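Long-range contacts in archaeal flagellar ATP-binding protein FlaH (Methanocaldococcus jannaschii DSM 2661, PDB 4WIA), which probably binds ATP and magnesium as a KaiC-like P-loop ATPase component of the archaellum, the archaeal flagellum, with a suggested regulatory role in its assembly: residues G107-V112 / A134-E139; G23-S28 / L202-A207; L77-N82 / I223-E228; S57-S62 / R116-K121. All coordinates share one frame; numbering follows the deposited sequence.

Interactions 2, 3 and 4 are buried contacts that all reach the large mixed sheet of the P-loop NTPase fold, whereas interaction 1 is partly buried, joins a helix start to a loop, and has its centre farthest from the centre of the chain, about 19 Å away. Interactions 1 and 4 are neighbours: helices 108-114 and 116-119 follow each other, and the Y119 hydroxyl meets V112 O. The polar chemistry differs with place. A carboxylate receives a helix amide in interaction 1, a water spans two turns in interaction 2, a tyrosine hydroxyl meets a strand amide in interaction 3, and a threonine hydroxyl meets a helix carbonyl in interaction 4.

Interaction 1: residues G107-V112 / A134-E139; sequences GFLKKV and ANDASE
N135, the first residue to leave helical geometry after helix 129-134, meets F108 through its backbone carbonyl and CB. N135 O lies 3.4 Å from F108 CD2, at the ring edge and near the ring plane, and N135 CB is 3.9 Å from F108 CE2. The two side chains run side by side in the same direction, with ring and amide planes 79° apart; the amide itself turns back to its own helix, where ND2 bonds to A131 O. D136 supplies the polar link. Its CG stands anti to the backbone N (chi1 -179°), which carries the carboxylate up to the first turn of helix 108-114. There OD1 accepts a hydrogen bond from L109 N at 3.1 Å, nearly straight at 164°, the amide coming from above the carboxylate plane. G107, at the N-cap position, has no side chain to accept a bond from the first turn; D136 does so from the loop after helix 129-134. Such a carboxylate at a helix start would probably be stabilised by the positive end of the helix dipole. The same group lies against leucine: D136 CG is 3.6 Å from L109 CG, the two side chains crossing at a slant. A137 passes G107 with its CA 5.2 Å from G107 CA, while the backbone of D106 hydrogen-bonds to those of N135 and A137.

Interaction 2: residues G23-S28 / L202-A207; sequences GIPHGS and LKYNMA
S28 OG has two partners, P25 O of its own turn and a water: it donates to P25 O at 2.6 Å and accepts from the water at 2.5 Å. That water also donates to N205 O, 3.1 Å from the water oxygen, and thus spans the two segments, which share no direct hydrogen bond. The serine bond closes on the carbonyl 25° out of its plane and reinforces the type II turn P25-S28, whose own backbone bond, S28 N to P25 O, is weak. A second type II turn, Y204-A207, faces it: one leads from the short strand 24-25 into central strand 29-33, the other ends strand 194-204 of the large sheet that holds strand 29-33. P25, which opens the first turn, lies against the second. Its CG touches M206 O at 3.3 Å, and its CD lies 3.8 Å from Y204 CE1, at the ring edge. The hydroxyl of Y204, 3.5 Å from P25 CD, is hydrogen-bonded to I20 O. Selenomethionine M206 bends at chi3 (-102°), which turns its methyl onto the glycine of the opposite turn, CE lying 3.4 Å from G27 O. Y211 meets the Y204 ring edge-to-face.

Interaction 3: residues L77-N82 / I223-E228; sequences LNYSIN and IGIAVE. With SO4 (sulfate ion), chain G.
With CG anti to the carbonyl carbon (chi1 -68°), Y79 sends its ring across to I225, whose CG1 is placed likewise before CD1 folds over through a chi2 of 62°. The two side chains meet at about a right angle, CD1 3.3 Å from Y79 OH at the ring edge. The hydroxyl joins loop to strand: it accepts from I225 N at 3.1 Å (159°) and donates to a water at 2.8 Å. This water, in the ring plane, donates in turn to I225 O, so the tyrosine holds I225 N directly and I225 O through the water. Strand 224-227, an edge strand of the large sheet within this chain, begins at a classic beta bulge, where I223 and G224 both face E220. The partner loop starts with a Schellman motif at N78. G224, whose positive phi suits glycine, has no CB to press on Y79 OH; its CA lies 3.8 Å from L77 CD2. R13 joins N78 O to I223 O. I225 also packs on V42, which probably takes part in ATP binding. Farther along the loop, a sulfate, probably from the crystallisation liquor, takes a doubtfully short bond from S80 OG, a weak one from N82 N and another from K83 N.

Interaction 4: residues S57-S62 / R116-K121; sequences SVTYVS and RAFYEK
Strand 58-62, one of the parallel strands of the P-loop NTPase sheet, is flanked here by the short, weakly bonded helix 116-119 and the turn after it, which leads into the neighbouring strand 123-127. T59 OG1 donates to F118 O at 2.8 Å, in the carbonyl plane and on a lone pair. With OG1 anti to the carbonyl carbon (chi1 -67°), the hydroxyl faces the end of the helix, while CG2 lies 4.0 Å from F118 CB, the two side chains crossing at about a right angle. Two residues onward, V61 CG2 sits over a face of the F118 ring, offset toward its rim and 4.3 Å from CE2. This packing belongs to the side of the sheet that faces helix 116-119, where I93 of strand 90-94 touches both V61 and F118; V58 and Y60 point to helix 40-53 on the other. K121 lays its aliphatic part across the strand: CG comes to 3.0 Å from T59 OG1, and CD to 3.7 Å from S57 CB. A bend at chi2 (-49°) turns the chain, and its ammonium goes on to G88 O. S12 of the third subunit packs on S57.

Interaction 1: residues G107-V112 / A134-E139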
loop_
_atom_site.group_PDB
_atom_site.type_symbol
_atom_site.label_atom_id
_atom_site.label_comp_id
_atom_site.label_asym_id
_atom_site.label_seq_id
_atom_site.Cartn_x
_atom_site.Cartn_y
_atom_site.Cartn_z
ATOM N N GLY A 107 -28.657 -2.907 -28.002
ATOM C CA GLY A 107 -27.479 -2.112 -28.421
ATOM C C GLY A 107 -26.455 -2.055 -27.341
ATOM O O GLY A 107 -26.141 -0.980 -26.785
ATOM N N PHE A 108 -25.925 -3.233 -27.028
ATOM C CA PHE A 108 -24.960 -3.345 -25.949
ATOM C C PHE A 108 -23.687 -2.622 -26.283
ATOM O O PHE A 108 -23.153 -1.881 -25.468
ATOM C CB PHE A 108 -24.689 -4.812 -25.666
ATOM C CG PHE A 108 -25.860 -5.511 -25.040
ATOM C CD1 PHE A 108 -26.366 -5.058 -23.828
ATOM C CD2 PHE A 108 -26.497 -6.580 -25.685
ATOM C CE1 PHE A 108 -27.447 -5.673 -23.232
ATOM C CE2 PHE A 108 -27.583 -7.202 -25.085
ATOM C CZ PHE A 108 -28.043 -6.758 -23.837
ATOM N N LEU A 109 -23.224 -2.804 -27.505
ATOM C CA LEU A 109 -21.952 -2.231 -27.924
ATOM C C LEU A 109 -21.939 -0.712 -27.990
ATOM O O LEU A 109 -20.936 -0.068 -27.701
ATOM C CB LEU A 109 -21.536 -2.861 -29.269
ATOM C CG LEU A 109 -21.326 -4.395 -29.190
ATOM C CD1 LEU A 109 -20.664 -4.896 -30.461
ATOM C CD2 LEU A 109 -20.532 -4.880 -27.978
ATOM N N LYS A 110 -23.056 -0.138 -28.393
ATOM C CA LYS A 110 -23.232 1.306 -28.361
ATOM C C LYS A 110 -23.131 1.835 -26.925
ATOM O O LYS A 110 -22.406 2.783 -26.679
ATOM C CB LYS A 110 -24.576 1.633 -28.984
ATOM C CG LYS A 110 -24.935 3.109 -28.945
ATOM C CD LYS A 110 -26.285 3.365 -29.573
ATOM C CE LYS A 110 -26.750 4.764 -29.235
ATOM N NZ LYS A 110 -27.888 5.171 -30.087
ATOM N N LYS A 111 -23.824 1.188 -25.982
ATOM C CA LYS A 111 -23.716 1.533 -24.540
ATOM C C LYS A 111 -22.282 1.451 -24.009
ATOM O O LYS A 111 -21.797 2.331 -23.290
ATOM C CB LYS A 111 -24.591 0.600 -23.692
ATOM C CG LYS A 111 -26.075 0.941 -23.685
ATOM C CD LYS A 111 -26.561 1.530 -22.340
ATOM C CE LYS A 111 -28.077 1.578 -22.172
ATOM N NZ LYS A 111 -28.783 2.806 -22.655
ATOM N N VAL A 112 -21.617 0.366 -24.357
ATOM C CA VAL A 112 -20.231 0.184 -23.996
ATOM C C VAL A 112 -19.353 1.335 -24.493
ATOM O O VAL A 112 -18.467 1.798 -23.777
ATOM C CB VAL A 112 -19.703 -1.165 -24.571
ATOM C CG1 VAL A 112 -18.175 -1.202 -24.633
ATOM C CG2 VAL A 112 -20.259 -2.308 -23.751
ATOM N N ALA A 134 -22.193 -10.998 -28.989
ATOM C CA ALA A 134 -23.082 -12.025 -29.527
ATOM C C ALA A 134 -24.541 -11.624 -29.435
ATOM O O ALA A 134 -25.338 -12.091 -30.223
ATOM C CB ALA A 134 -22.857 -13.349 -28.816
ATOM N N ASN A 135 -24.883 -10.789 -28.457
ATOM C CA ASN A 135 -26.238 -10.340 -28.292
ATOM C C ASN A 135 -26.492 -8.900 -28.696
ATOM O O ASN A 135 -27.568 -8.365 -28.429
ATOM C CB ASN A 135 -26.675 -10.567 -26.867
ATOM C CG ASN A 135 -26.660 -12.019 -26.516
ATOM O OD1 ASN A 135 -27.391 -12.790 -27.084
ATOM N ND2 ASN A 135 -25.803 -12.409 -25.609
ATOM N N ASP A 136 -25.533 -8.286 -29.369
ATOM C CA ASP A 136 -25.721 -6.924 -29.845
ATOM C C ASP A 136 -26.680 -6.894 -31.035
ATOM O O ASP A 136 -26.690 -7.802 -31.870
ATOM C CB ASP A 136 -24.401 -6.301 -30.235
ATOM C CG ASP A 136 -24.562 -4.897 -30.710
ATOM O OD1 ASP A 136 -24.761 -4.029 -29.844
ATOM O OD2 ASP A 136 -24.493 -4.674 -31.958
ATOM N N ALA A 137 -27.490 -5.839 -31.096
ATOM C CA ALA A 137 -28.486 -5.649 -32.138
ATOM C C ALA A 137 -28.253 -4.279 -32.762
ATOM O O ALA A 137 -29.015 -3.325 -32.505
ATOM C CB ALA A 137 -29.879 -5.704 -31.548
ATOM N N SER A 138 -27.233 -4.183 -33.608
ATOM C CA SER A 138 -26.881 -2.898 -34.215
ATOM C C SER A 138 -25.926 -3.135 -35.358
ATOM O O SER A 138 -25.518 -4.264 -35.594
ATOM C CB SER A 138 -26.220 -1.979 -33.202
ATOM O OG SER A 138 -24.909 -2.422 -32.960
ATOM N N GLU A 139 -25.594 -2.062 -36.083
ATOM C CA GLU A 139 -24.556 -2.138 -37.116
ATOM C C GLU A 139 -23.156 -1.943 -36.586
ATOM O O GLU A 139 -22.220 -1.972 -37.368
ATOM C CB GLU A 139 -24.787 -1.145 -38.236
ATOM C CG GLU A 139 -25.828 -1.609 -39.209
ATOM C CD GLU A 139 -26.554 -0.420 -39.730
ATOM O OE1 GLU A 139 -26.145 0.131 -40.765
ATOM O OE2 GLU A 139 -27.498 0.006 -39.046
#

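Interaction 2: residues G23-S28 / L202-A207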
loop_
_atom_site.group_PDB
_atom_site.type_symbol
_atom_site.label_atom_id
_atom_site.label_comp_id
_atom_site.label_asym_id
_atom_site.label_seq_id
_atom_site.Cartn_x
_atom_site.Cartn_y
_atom_site.Cartn_z
ATOM N N GLY A 23 4.130 -6.571 -13.567
ATOM C CA GLY A 23 2.907 -5.817 -13.553
ATOM C C GLY A 23 2.262 -5.867 -14.923
ATOM O O GLY A 23 2.733 -6.577 -15.816
ATOM N N ILE A 24 1.197 -5.093 -15.107
ATOM C CA ILE A 24 0.524 -5.052 -16.357
ATOM C C ILE A 24 0.892 -3.725 -17.021
ATOM O O ILE A 24 0.813 -2.703 -16.374
ATOM C CB ILE A 24 -0.979 -5.095 -16.140
ATOM C CG1 ILE A 24 -1.415 -6.435 -15.569
ATOM C CG2 ILE A 24 -1.708 -4.828 -17.467
ATOM C CD1 ILE A 24 -1.270 -7.608 -16.523
ATOM N N PRO A 25 1.373 -3.758 -18.279
ATOM C CA PRO A 25 1.727 -2.485 -18.911
ATOM C C PRO A 25 0.513 -1.618 -19.135
ATOM O O PRO A 25 -0.558 -2.078 -19.585
ATOM C CB PRO A 25 2.342 -2.883 -20.262
ATOM C CG PRO A 25 2.743 -4.302 -20.097
ATOM C CD PRO A 25 1.752 -4.907 -19.118
ATOM N N HIS A 26 0.672 -0.365 -18.786
ATOM C CA HIS A 26 -0.281 0.649 -19.205
ATOM C C HIS A 26 -0.556 0.555 -20.722
ATOM O O HIS A 26 0.336 0.254 -21.483
ATOM C CB HIS A 26 0.222 2.036 -18.777
ATOM C CG HIS A 26 -0.043 2.319 -17.328
ATOM N ND1 HIS A 26 0.943 2.567 -16.404
ATOM C CD2 HIS A 26 -1.201 2.365 -16.645
ATOM C CE1 HIS A 26 0.410 2.722 -15.205
ATOM N NE2 HIS A 26 -0.893 2.618 -15.330
ATOM N N GLY A 27 -1.800 0.825 -21.135
ATOM C CA GLY A 27 -2.192 0.712 -22.514
ATOM C C GLY A 27 -2.440 -0.711 -22.969
ATOM O O GLY A 27 -2.499 -0.960 -24.138
ATOM N N SER A 28 -2.530 -1.671 -22.066
ATOM C CA SER A 28 -2.747 -3.044 -22.493
ATOM C C SER A 28 -4.243 -3.279 -22.814
ATOM O O SER A 28 -5.132 -2.762 -22.107
ATOM C CB SER A 28 -2.291 -4.011 -21.389
ATOM O OG SER A 28 -0.856 -4.039 -21.282
ATOM N N LEU A 202 -0.459 -16.513 -24.612
ATOM C CA LEU A 202 -0.120 -16.741 -26.011
ATOM C C LEU A 202 0.571 -15.562 -26.640
ATOM O O LEU A 202 1.279 -15.731 -27.586
ATOM C CB LEU A 202 -1.356 -17.060 -26.801
ATOM C CG LEU A 202 -2.151 -18.250 -26.305
ATOM C CD1 LEU A 202 -3.458 -18.365 -27.075
ATOM C CD2 LEU A 202 -1.335 -19.512 -26.440
ATOM N N LYS A 203 0.434 -14.381 -26.071
ATOM C CA LYS A 203 0.991 -13.188 -26.681
ATOM C C LYS A 203 1.041 -12.129 -25.635
ATOM O O LYS A 203 0.160 -12.051 -24.804
ATOM C CB LYS A 203 0.042 -12.766 -27.783
ATOM C CG LYS A 203 0.340 -11.475 -28.511
ATOM C CD LYS A 203 -0.863 -11.211 -29.425
ATOM C CE LYS A 203 -0.765 -9.948 -30.202
ATOM N NZ LYS A 203 -2.075 -9.720 -30.854
ATOM N N TYR A 204 2.075 -11.312 -25.659
ATOM C CA TYR A 204 2.279 -10.323 -24.633
ATOM C C TYR A 204 3.130 -9.220 -25.178
ATOM O O TYR A 204 4.321 -9.177 -24.942
ATOM C CB TYR A 204 2.983 -10.970 -23.408
ATOM C CG TYR A 204 2.887 -10.211 -22.071
ATOM C CD1 TYR A 204 2.258 -8.983 -21.978
ATOM C CD2 TYR A 204 3.472 -10.730 -20.918
ATOM C CE1 TYR A 204 2.197 -8.304 -20.760
ATOM C CE2 TYR A 204 3.431 -10.077 -19.713
ATOM C CZ TYR A 204 2.787 -8.864 -19.621
ATOM O OH TYR A 204 2.712 -8.209 -18.398
ATOM N N ASN A 205 2.535 -8.308 -25.931
ATOM C CA ASN A 205 3.249 -7.117 -26.384
ATOM C C ASN A 205 3.567 -6.253 -25.172
ATOM O O ASN A 205 2.733 -6.083 -24.235
ATOM C CB ASN A 205 2.395 -6.268 -27.309
ATOM C CG ASN A 205 1.925 -7.003 -28.545
ATOM O OD1 ASN A 205 2.513 -7.978 -28.971
ATOM N ND2 ASN A 205 0.811 -6.522 -29.126
HETATM N N MSE A 206 4.708 -5.616 -25.250
HETATM C CA MSE A 206 5.192 -4.704 -24.222
HETATM C C MSE A 206 5.466 -5.450 -22.933
HETATM O O MSE A 206 5.481 -4.850 -21.811
HETATM C CB MSE A 206 4.240 -3.541 -23.971
HETATM C CG MSE A 206 3.452 -3.032 -25.180
HETATM SE SE MSE A 206 2.302 -1.524 -24.615
HETATM C CE MSE A 206 0.546 -2.391 -24.494
ATOM N N ALA A 207 5.681 -6.767 -23.061
ATOM C CA ALA A 207 5.980 -7.596 -21.880
ATOM C C ALA A 207 7.044 -6.864 -21.127
ATOM O O ALA A 207 8.071 -6.536 -21.691
ATOM C CB ALA A 207 6.470 -8.961 -22.311
HETATM O O HOH W 1 -0.055 -5.722 -23.013
#

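Interaction 3: residues L77-N82 / I223-E228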
loop_
_atom_site.group_PDB
_atom_site.type_symbol
_atom_site.label_atom_id
_atom_site.label_comp_id
_atom_site.label_asym_id
_atom_site.label_seq_id
_atom_site.Cartn_x
_atom_site.Cartn_y
_atom_site.Cartn_z
ATOM N N LEU A 77 -13.684 -15.202 -2.104
ATOM C CA LEU A 77 -12.272 -15.278 -2.424
ATOM C C LEU A 77 -11.374 -14.456 -1.493
ATOM O O LEU A 77 -10.130 -14.422 -1.655
ATOM C CB LEU A 77 -12.062 -14.772 -3.854
ATOM C CG LEU A 77 -12.857 -15.585 -4.872
ATOM C CD1 LEU A 77 -12.696 -15.031 -6.257
ATOM C CD2 LEU A 77 -12.499 -17.053 -4.879
ATOM N N ASN A 78 -11.960 -13.813 -0.496
ATOM C CA ASN A 78 -11.178 -12.937 0.320
ATOM C C ASN A 78 -10.516 -11.840 -0.465
ATOM O O ASN A 78 -9.400 -11.432 -0.179
ATOM C CB ASN A 78 -10.114 -13.749 1.049
ATOM C CG ASN A 78 -9.987 -13.309 2.467
ATOM O OD1 ASN A 78 -10.642 -13.878 3.413
ATOM N ND2 ASN A 78 -9.326 -12.185 2.626
ATOM N N TYR A 79 -11.252 -11.328 -1.450
ATOM C CA TYR A 79 -10.872 -10.155 -2.165
ATOM C C TYR A 79 -11.939 -9.130 -1.879
ATOM O O TYR A 79 -12.462 -8.519 -2.827
ATOM C CB TYR A 79 -10.900 -10.386 -3.691
ATOM C CG TYR A 79 -9.886 -11.312 -4.276
ATOM C CD1 TYR A 79 -8.638 -11.504 -3.676
ATOM C CD2 TYR A 79 -10.181 -12.041 -5.420
ATOM C CE1 TYR A 79 -7.699 -12.336 -4.230
ATOM C CE2 TYR A 79 -9.258 -12.930 -5.957
ATOM C CZ TYR A 79 -8.018 -13.058 -5.357
ATOM O OH TYR A 79 -7.098 -13.947 -5.866
ATOM N N SER A 80 -12.258 -8.869 -0.627
ATOM C CA SER A 80 -13.431 -8.079 -0.371
ATOM C C SER A 80 -13.237 -6.588 -0.795
ATOM O O SER A 80 -12.184 -5.988 -0.640
ATOM C CB SER A 80 -13.933 -8.281 1.065
ATOM O OG SER A 80 -13.221 -7.441 1.953
ATOM N N ILE A 81 -14.271 -6.025 -1.435
ATOM C CA ILE A 81 -14.145 -4.701 -2.071
ATOM C C ILE A 81 -15.244 -3.711 -1.671
ATOM O O ILE A 81 -15.563 -2.787 -2.417
ATOM C CB ILE A 81 -14.078 -4.848 -3.568
ATOM C CG1 ILE A 81 -15.077 -5.883 -4.151
ATOM C CG2 ILE A 81 -12.640 -5.257 -3.965
ATOM C CD1 ILE A 81 -16.550 -5.646 -3.921
ATOM N N ASN A 82 -15.793 -3.885 -0.470
ATOM C CA ASN A 82 -16.855 -3.044 0.027
ATOM C C ASN A 82 -16.491 -1.593 0.103
ATOM O O ASN A 82 -17.238 -0.728 -0.339
ATOM C CB ASN A 82 -17.237 -3.511 1.442
ATOM C CG ASN A 82 -17.681 -4.938 1.455
ATOM O OD1 ASN A 82 -17.031 -5.828 2.048
ATOM N ND2 ASN A 82 -18.768 -5.194 0.765
ATOM N N ILE A 223 -8.954 -17.469 -0.238
ATOM C CA ILE A 223 -7.631 -17.136 -0.757
ATOM C C ILE A 223 -7.790 -16.509 -2.147
ATOM O O ILE A 223 -7.298 -15.414 -2.427
ATOM C CB ILE A 223 -6.750 -18.407 -0.884
ATOM C CG1 ILE A 223 -6.498 -19.019 0.494
ATOM C CG2 ILE A 223 -5.448 -18.086 -1.637
ATOM C CD1 ILE A 223 -5.812 -20.375 0.454
ATOM N N GLY A 224 -8.551 -17.198 -2.997
ATOM C CA GLY A 224 -8.726 -16.796 -4.367
ATOM C C GLY A 224 -7.799 -17.701 -5.135
ATOM O O GLY A 224 -7.749 -18.913 -4.906
ATOM N N ILE A 225 -7.101 -17.085 -6.074
ATOM C CA ILE A 225 -6.157 -17.755 -6.900
ATOM C C ILE A 225 -5.015 -18.237 -5.984
ATOM O O ILE A 225 -4.340 -17.421 -5.362
ATOM C CB ILE A 225 -5.576 -16.747 -7.926
ATOM C CG1 ILE A 225 -6.527 -16.432 -9.030
ATOM C CG2 ILE A 225 -4.362 -17.277 -8.647
ATOM C CD1 ILE A 225 -7.747 -15.790 -8.504
ATOM N N ALA A 226 -4.830 -19.554 -5.938
ATOM C CA ALA A 226 -3.628 -20.170 -5.382
ATOM C C ALA A 226 -2.788 -20.572 -6.591
ATOM O O ALA A 226 -3.156 -21.489 -7.303
ATOM C CB ALA A 226 -3.986 -21.374 -4.565
ATOM N N VAL A 227 -1.696 -19.855 -6.834
ATOM C CA VAL A 227 -0.797 -20.141 -7.954
ATOM C C VAL A 227 0.142 -21.271 -7.591
ATOM O O VAL A 227 0.754 -21.275 -6.552
ATOM C CB VAL A 227 0.049 -18.917 -8.283
ATOM C CG1 VAL A 227 0.839 -19.165 -9.545
ATOM C CG2 VAL A 227 -0.857 -17.729 -8.481
ATOM N N GLU A 228 0.205 -22.282 -8.426
ATOM C CA GLU A 228 1.091 -23.400 -8.180
ATOM C C GLU A 228 2.513 -22.918 -8.329
ATOM O O GLU A 228 2.821 -22.257 -9.291
ATOM C CB GLU A 228 0.860 -24.401 -9.274
ATOM C CG GLU A 228 1.501 -25.732 -9.057
ATOM C CD GLU A 228 0.593 -26.821 -9.577
ATOM O OE1 GLU A 228 1.071 -27.629 -10.412
ATOM O OE2 GLU A 228 -0.610 -26.805 -9.158
HETATM S S SO4 G . -13.918 -4.185 3.150
HETATM O O1 SO4 G . -14.200 -5.200 2.168
HETATM O O2 SO4 G . -12.626 -4.441 3.717
HETATM O O3 SO4 G . -14.942 -4.203 4.173
HETATM O O4 SO4 G . -13.739 -2.857 2.637
HETATM O O HOH W 2 -4.643 -14.816 -4.922
#

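Interaction 4: residues S57-S62 / R116-K121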
loop_
_atom_site.group_PDB
_atom_site.type_symbol
_atom_site.label_atom_id
_atom_site.label_comp_id
_atom_site.label_asym_id
_atom_site.label_seq_id
_atom_site.Cartn_x
_atom_site.Cartn_y
_atom_site.Cartn_z
ATOM N N SER A 57 -7.962 2.685 -9.910
ATOM C CA SER A 57 -9.393 2.610 -9.930
ATOM C C SER A 57 -9.792 1.608 -11.003
ATOM O O SER A 57 -9.069 1.429 -11.946
ATOM C CB SER A 57 -9.995 3.960 -10.238
ATOM O OG SER A 57 -9.470 4.507 -11.452
ATOM N N VAL A 58 -10.921 0.928 -10.807
ATOM C CA VAL A 58 -11.359 -0.085 -11.700
ATOM C C VAL A 58 -12.854 0.093 -12.005
ATOM O O VAL A 58 -13.644 0.361 -11.099
ATOM C CB VAL A 58 -11.137 -1.471 -11.070
ATOM C CG1 VAL A 58 -11.679 -2.558 -11.973
ATOM C CG2 VAL A 58 -9.662 -1.716 -10.827
ATOM N N THR A 59 -13.227 -0.121 -13.262
ATOM C CA THR A 59 -14.576 -0.373 -13.638
ATOM C C THR A 59 -14.722 -1.842 -13.993
ATOM O O THR A 59 -13.942 -2.373 -14.810
ATOM C CB THR A 59 -14.976 0.439 -14.882
ATOM O OG1 THR A 59 -14.990 1.822 -14.537
ATOM C CG2 THR A 59 -16.406 0.061 -15.382
ATOM N N TYR A 60 -15.731 -2.499 -13.421
ATOM C CA TYR A 60 -15.972 -3.896 -13.736
ATOM C C TYR A 60 -17.377 -4.034 -14.301
ATOM O O TYR A 60 -18.329 -3.835 -13.574
ATOM C CB TYR A 60 -15.768 -4.740 -12.477
ATOM C CG TYR A 60 -15.604 -6.243 -12.701
ATOM C CD1 TYR A 60 -16.588 -6.988 -13.296
ATOM C CD2 TYR A 60 -14.462 -6.900 -12.289
ATOM C CE1 TYR A 60 -16.464 -8.338 -13.520
ATOM C CE2 TYR A 60 -14.318 -8.273 -12.478
ATOM C CZ TYR A 60 -15.299 -8.990 -13.079
ATOM O OH TYR A 60 -15.206 -10.357 -13.295
ATOM N N VAL A 61 -17.492 -4.429 -15.573
ATOM C CA VAL A 61 -18.746 -4.605 -16.229
ATOM C C VAL A 61 -18.968 -6.106 -16.351
ATOM O O VAL A 61 -18.213 -6.777 -17.031
ATOM C CB VAL A 61 -18.728 -3.987 -17.639
ATOM C CG1 VAL A 61 -20.091 -4.138 -18.354
ATOM C CG2 VAL A 61 -18.326 -2.529 -17.587
ATOM N N SER A 62 -20.024 -6.603 -15.715
ATOM C CA SER A 62 -20.351 -8.009 -15.680
ATOM C C SER A 62 -21.702 -8.290 -16.403
ATOM O O SER A 62 -22.707 -7.717 -16.056
ATOM C CB SER A 62 -20.522 -8.466 -14.223
ATOM O OG SER A 62 -20.943 -9.819 -14.154
ATOM N N ARG A 116 -19.438 7.382 -20.583
ATOM C CA ARG A 116 -18.218 8.065 -20.144
ATOM C C ARG A 116 -17.708 7.543 -18.852
ATOM O O ARG A 116 -16.495 7.474 -18.638
ATOM C CB ARG A 116 -18.468 9.543 -19.891
ATOM C CG ARG A 116 -19.007 10.337 -21.054
ATOM C CD ARG A 116 -19.492 11.679 -20.521
ATOM N NE ARG A 116 -19.328 12.784 -21.434
ATOM C CZ ARG A 116 -19.795 14.019 -21.204
ATOM N NH1 ARG A 116 -20.437 14.308 -20.057
ATOM N NH2 ARG A 116 -19.626 14.969 -22.136
ATOM N N ALA A 117 -18.648 7.251 -17.970
ATOM C CA ALA A 117 -18.313 6.941 -16.579
ATOM C C ALA A 117 -17.333 5.763 -16.475
ATOM O O ALA A 117 -16.448 5.812 -15.665
ATOM C CB ALA A 117 -19.556 6.663 -15.763
ATOM N N PHE A 118 -17.464 4.778 -17.370
ATOM C CA PHE A 118 -16.656 3.617 -17.329
ATOM C C PHE A 118 -15.197 4.013 -17.448
ATOM O O PHE A 118 -14.341 3.422 -16.752
ATOM C CB PHE A 118 -16.956 2.615 -18.468
ATOM C CG PHE A 118 -18.339 2.043 -18.485
ATOM C CD1 PHE A 118 -19.223 2.214 -17.434
ATOM C CD2 PHE A 118 -18.741 1.298 -19.582
ATOM C CE1 PHE A 118 -20.493 1.667 -17.492
ATOM C CE2 PHE A 118 -20.016 0.782 -19.665
ATOM C CZ PHE A 118 -20.895 0.969 -18.607
ATOM N N TYR A 119 -14.916 4.974 -18.322
ATOM C CA TYR A 119 -13.547 5.256 -18.796
ATOM C C TYR A 119 -12.858 6.331 -17.981
ATOM O O TYR A 119 -11.675 6.615 -18.180
ATOM C CB TYR A 119 -13.531 5.578 -20.310
ATOM C CG TYR A 119 -14.206 4.494 -21.054
ATOM C CD1 TYR A 119 -13.591 3.252 -21.191
ATOM C CD2 TYR A 119 -15.530 4.638 -21.507
ATOM C CE1 TYR A 119 -14.249 2.180 -21.792
ATOM C CE2 TYR A 119 -16.183 3.586 -22.112
ATOM C CZ TYR A 119 -15.531 2.343 -22.214
ATOM O OH TYR A 119 -16.158 1.270 -22.805
ATOM N N GLU A 120 -13.512 6.813 -16.944
ATOM C CA GLU A 120 -12.787 7.653 -15.987
ATOM C C GLU A 120 -11.853 6.811 -15.111
ATOM O O GLU A 120 -10.971 7.347 -14.510
ATOM C CB GLU A 120 -13.749 8.416 -15.074
ATOM C CG GLU A 120 -14.856 9.207 -15.783
ATOM C CD GLU A 120 -15.816 9.807 -14.758
ATOM O OE1 GLU A 120 -15.991 11.029 -14.755
ATOM O OE2 GLU A 120 -16.352 9.050 -13.922
ATOM N N LYS A 121 -12.003 5.499 -15.062
ATOM C CA LYS A 121 -11.135 4.685 -14.205
ATOM C C LYS A 121 -9.907 4.232 -14.937
ATOM O O LYS A 121 -9.835 4.400 -16.166
ATOM C CB LYS A 121 -11.888 3.461 -13.672
ATOM C CG LYS A 121 -13.210 3.759 -13.011
ATOM C CD LYS A 121 -13.081 4.865 -11.996
ATOM C CE LYS A 121 -14.293 4.874 -11.090
ATOM N NZ LYS A 121 -14.305 6.115 -10.269
#